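Local atomic coordinates of putative uncharacterized protein (Pseudomonas aeruginosa, PDB entry 3F6Z), a protein that specifically inhibits C-type lysozymes as a lipoprotein of the outer membrane. Residues V21-E26 / Y72-K77. Residues are numbered along the deposited sequence; the frame is centred on the assembly and turned at random.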
ATOM      1  N   VAL B  21     -21.561   7.016  -3.548  1.00 28.81           N
ATOM      2  CA  VAL B  21     -21.830   6.175  -4.702  1.00 28.29           C
ATOM      3  C   VAL B  21     -22.256   4.775  -4.275  1.00 28.76           C
ATOM      4  O   VAL B  21     -21.634   4.166  -3.398  1.00 29.21           O
ATOM      5  CB  VAL B  21     -20.580   6.082  -5.620  1.00 26.55           C
ATOM      6  CG1 VAL B  21     -20.902   5.272  -6.865  1.00 25.89           C
ATOM      7  CG2 VAL B  21     -20.111   7.488  -6.004  1.00 25.72           C
ATOM      8  N   ASP B  22     -23.322   4.271  -4.893  1.00 27.70           N
ATOM      9  CA  ASP B  22     -23.817   2.938  -4.578  1.00 28.81           C
ATOM     10  C   ASP B  22     -23.215   1.937  -5.548  1.00 27.71           C
ATOM     11  O   ASP B  22     -23.102   2.215  -6.740  1.00 28.05           O
ATOM     12  CB  ASP B  22     -25.344   2.884  -4.679  1.00 31.71           C
ATOM     13  CG  ASP B  22     -26.017   4.034  -3.956  1.00 33.01           C
ATOM     14  OD1 ASP B  22     -25.676   4.292  -2.784  1.00 34.90           O
ATOM     15  OD2 ASP B  22     -26.893   4.680  -4.565  1.00 34.88           O
ATOM     16  N   TYR B  23     -22.828   0.777  -5.031  1.00 26.15           N
ATOM     17  CA  TYR B  23     -22.226  -0.271  -5.845  1.00 27.68           C
ATOM     18  C   TYR B  23     -22.908  -1.605  -5.610  1.00 29.98           C
ATOM     19  O   TYR B  23     -23.676  -1.784  -4.662  1.00 30.80           O
ATOM     20  CB  TYR B  23     -20.742  -0.477  -5.488  1.00 23.69           C
ATOM     21  CG  TYR B  23     -19.796   0.632  -5.881  1.00 23.13           C
ATOM     22  CD1 TYR B  23     -19.044   0.555  -7.058  1.00 20.66           C
ATOM     23  CD2 TYR B  23     -19.637   1.754  -5.067  1.00 20.87           C
ATOM     24  CE1 TYR B  23     -18.158   1.570  -7.408  1.00 20.19           C
ATOM     25  CE2 TYR B  23     -18.760   2.777  -5.410  1.00 21.03           C
ATOM     26  CZ  TYR B  23     -18.026   2.684  -6.578  1.00 20.26           C
ATOM     27  OH  TYR B  23     -17.194   3.726  -6.923  1.00 20.61           O
ATOM     28  N   LYS B  24     -22.582  -2.548  -6.484  1.00 32.62           N
ATOM     29  CA  LYS B  24     -23.070  -3.913  -6.402  1.00 34.52           C
ATOM     30  C   LYS B  24     -21.898  -4.708  -6.934  1.00 34.85           C
ATOM     31  O   LYS B  24     -21.388  -4.421  -8.019  1.00 34.37           O
ATOM     32  CB  LYS B  24     -24.302  -4.133  -7.280  1.00 36.82           C
ATOM     33  CG  LYS B  24     -24.770  -5.587  -7.264  1.00 38.97           C
ATOM     34  CD  LYS B  24     -26.180  -5.728  -7.780  1.00 41.48           C
ATOM     35  CE  LYS B  24     -26.655  -7.163  -7.669  1.00 40.50           C
ATOM     36  NZ  LYS B  24     -28.099  -7.280  -8.022  1.00 42.95           N
ATOM     37  N   CYS B  25     -21.457  -5.688  -6.161  1.00 36.20           N
ATOM     38  CA  CYS B  25     -20.316  -6.494  -6.559  1.00 39.97           C
ATOM     39  C   CYS B  25     -20.725  -7.877  -7.030  1.00 40.30           C
ATOM     40  O   CYS B  25     -21.864  -8.306  -6.834  1.00 40.72           O
ATOM     41  CB  CYS B  25     -19.326  -6.596  -5.395  1.00 40.60           C
ATOM     42  SG  CYS B  25     -18.876  -4.967  -4.699  1.00 47.36           S
ATOM     43  N   GLU B  26     -19.776  -8.564  -7.650  1.00 41.21           N
ATOM     44  CA  GLU B  26     -19.983  -9.897  -8.194  1.00 43.03           C
ATOM     45  C   GLU B  26     -20.327 -10.986  -7.172  1.00 42.62           C
ATOM     46  O   GLU B  26     -20.573 -12.135  -7.554  1.00 43.23           O
ATOM     47  CB  GLU B  26     -18.735 -10.324  -8.965  1.00 45.21           C
ATOM     48  CG  GLU B  26     -18.977 -11.469  -9.908  1.00 49.57           C
ATOM     49  CD  GLU B  26     -17.698 -12.089 -10.400  1.00 52.61           C
ATOM     50  OE1 GLU B  26     -16.769 -11.335 -10.764  1.00 54.46           O
ATOM     51  OE2 GLU B  26     -17.631 -13.334 -10.430  1.00 54.12           O
ATOM     52  N   TYR B  72      -6.887  -4.331   2.824  1.00 20.62           N
ATOM     53  CA  TYR B  72      -7.634  -4.113   1.590  1.00 19.32           C
ATOM     54  C   TYR B  72      -7.099  -3.026   0.669  1.00 18.49           C
ATOM     55  O   TYR B  72      -6.394  -2.101   1.091  1.00 16.66           O
ATOM     56  CB  TYR B  72      -9.085  -3.750   1.916  1.00 19.42           C
ATOM     57  CG  TYR B  72      -9.883  -4.824   2.614  1.00 22.53           C
ATOM     58  CD1 TYR B  72     -10.438  -5.887   1.896  1.00 22.59           C
ATOM     59  CD2 TYR B  72     -10.110  -4.763   3.989  1.00 22.07           C
ATOM     60  CE1 TYR B  72     -11.205  -6.866   2.532  1.00 23.84           C
ATOM     61  CE2 TYR B  72     -10.871  -5.732   4.640  1.00 25.38           C
ATOM     62  CZ  TYR B  72     -11.415  -6.781   3.907  1.00 26.33           C
ATOM     63  OH  TYR B  72     -12.153  -7.743   4.558  1.00 26.38           O
ATOM     64  N   ILE B  73      -7.472  -3.156  -0.599  1.00 17.38           N
ATOM     65  CA  ILE B  73      -7.143  -2.187  -1.628  1.00 15.92           C
ATOM     66  C   ILE B  73      -8.463  -1.993  -2.381  1.00 16.17           C
ATOM     67  O   ILE B  73      -9.101  -2.960  -2.797  1.00 16.66           O
ATOM     68  CB  ILE B  73      -6.068  -2.701  -2.625  1.00 17.25           C
ATOM     69  CG1 ILE B  73      -4.704  -2.838  -1.931  1.00 17.54           C
ATOM     70  CG2 ILE B  73      -5.955  -1.738  -3.802  1.00 16.38           C
ATOM     71  CD1 ILE B  73      -4.088  -1.515  -1.471  1.00 15.47           C
ATOM     72  N   TRP B  74      -8.893  -0.745  -2.499  1.00 15.62           N
ATOM     73  CA  TRP B  74     -10.113  -0.409  -3.219  1.00 15.29           C
ATOM     74  C   TRP B  74      -9.618   0.406  -4.410  1.00 14.95           C
ATOM     75  O   TRP B  74      -9.154   1.538  -4.257  1.00 15.45           O
ATOM     76  CB  TRP B  74     -11.041   0.421  -2.329  1.00 15.04           C
ATOM     77  CG  TRP B  74     -12.302   0.894  -3.012  1.00 16.48           C
ATOM     78  CD1 TRP B  74     -12.628   2.183  -3.330  1.00 14.96           C
ATOM     79  CD2 TRP B  74     -13.415   0.089  -3.417  1.00 14.32           C
ATOM     80  NE1 TRP B  74     -13.877   2.230  -3.901  1.00 14.58           N
ATOM     81  CE2 TRP B  74     -14.383   0.959  -3.967  1.00 16.63           C
ATOM     82  CE3 TRP B  74     -13.691  -1.283  -3.365  1.00 14.26           C
ATOM     83  CZ2 TRP B  74     -15.612   0.500  -4.464  1.00 14.77           C
ATOM     84  CZ3 TRP B  74     -14.915  -1.739  -3.859  1.00 15.82           C
ATOM     85  CH2 TRP B  74     -15.857  -0.846  -4.401  1.00 15.19           C
ATOM     86  N   TRP B  75      -9.698  -0.186  -5.595  1.00 15.52           N
ATOM     87  CA  TRP B  75      -9.204   0.455  -6.814  1.00 14.69           C
ATOM     88  C   TRP B  75     -10.336   0.701  -7.811  1.00 15.47           C
ATOM     89  O   TRP B  75     -10.925  -0.237  -8.340  1.00 14.18           O
ATOM     90  CB  TRP B  75      -8.148  -0.452  -7.438  1.00 14.81           C
ATOM     91  CG  TRP B  75      -7.107   0.229  -8.263  1.00 14.92           C
ATOM     92  CD1 TRP B  75      -7.223   1.421  -8.934  1.00 12.87           C
ATOM     93  CD2 TRP B  75      -5.813  -0.290  -8.586  1.00 13.50           C
ATOM     94  NE1 TRP B  75      -6.077   1.666  -9.653  1.00 13.87           N
ATOM     95  CE2 TRP B  75      -5.197   0.632  -9.460  1.00 13.68           C
ATOM     96  CE3 TRP B  75      -5.113  -1.453  -8.223  1.00 14.99           C
ATOM     97  CZ2 TRP B  75      -3.911   0.430  -9.982  1.00 14.10           C
ATOM     98  CZ3 TRP B  75      -3.836  -1.655  -8.740  1.00 13.91           C
ATOM     99  CH2 TRP B  75      -3.249  -0.714  -9.611  1.00 13.74           C
ATOM    100  N   THR B  76     -10.626   1.969  -8.078  1.00 16.43           N
ATOM    101  CA  THR B  76     -11.695   2.313  -9.000  1.00 17.50           C
ATOM    102  C   THR B  76     -11.171   2.791 -10.346  1.00 19.29           C
ATOM    103  O   THR B  76     -10.096   3.380 -10.441  1.00 19.74           O
ATOM    104  CB  THR B  76     -12.595   3.411  -8.409  1.00 17.00           C
ATOM    105  OG1 THR B  76     -11.914   4.674  -8.459  1.00 13.41           O
ATOM    106  CG2 THR B  76     -12.931   3.079  -6.953  1.00 17.02           C
ATOM    107  N   LYS B  77     -11.956   2.527 -11.382  1.00 20.24           N
ATOM    108  CA  LYS B  77     -11.643   2.910 -12.753  1.00 21.04           C
ATOM    109  C   LYS B  77     -13.003   3.257 -13.358  1.00 20.80           C
ATOM    110  O   LYS B  77     -13.793   2.373 -13.683  1.00 20.47           O
ATOM    111  CB  LYS B  77     -11.005   1.719 -13.481  1.00 21.21           C
ATOM    112  CG  LYS B  77     -10.701   1.931 -14.955  1.00 22.02           C
ATOM    113  CD  LYS B  77      -9.598   2.944 -15.183  1.00 22.68           C
ATOM    114  CE  LYS B  77      -9.303   3.072 -16.673  1.00 26.11           C
ATOM    115  NZ  LYS B  77      -8.103   3.906 -16.960  1.00 27.52           N
TER
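Trp74 sends its CG anti to the backbone N (chi1 176°), while Tyr23 turns its own CG anti to the carbonyl carbon (chi1 -70°), and the two rings meet inside the barrel. They form an edge-to-face, or T-shaped, pair: the planes stand at 84°, with 5.3 Å between the centroids of the Tyr23 ring and the six-membered ring of Trp74. The benzo edge of the indole does the touching. Its CZ2 rests 3.8 Å above the tyrosine plane, over the ring centre, and lies 3.9 Å from Tyr23 CZ. Strands 16-25 and 72-77 are not sheet neighbours; even the nearest CA atoms, those of Tyr23 and Thr76, are 11.3 Å apart, a gap that long, flat side chains are suited to fill. Thr76 adds a looser van der Waals touch, its CG2 methyl 4.3 Å from Tyr23 OH, and its OG1 hydrogen-bonds to a polar side chain of a different protein in the assembly. Next in the strand, Lys77, inferred to act directly in inhibition, is salt-bridged to acidic side chains of that protein. Strands 80-84 and 96-100 complete the sheet between the two segments, and Ala81 packs against both rings. The polar groups of both side chains meet at Tyr35 on strand 30-38: the indole N-H at Trp74 NE1 donates to its hydroxyl, which is also hydrogen-bonded to Tyr23 OH. The contact thus combines an aromatic C-H edge directed at a pi face with a shared hydroxyl that satisfies two buried polar groups, which should restrict rotation of both rings.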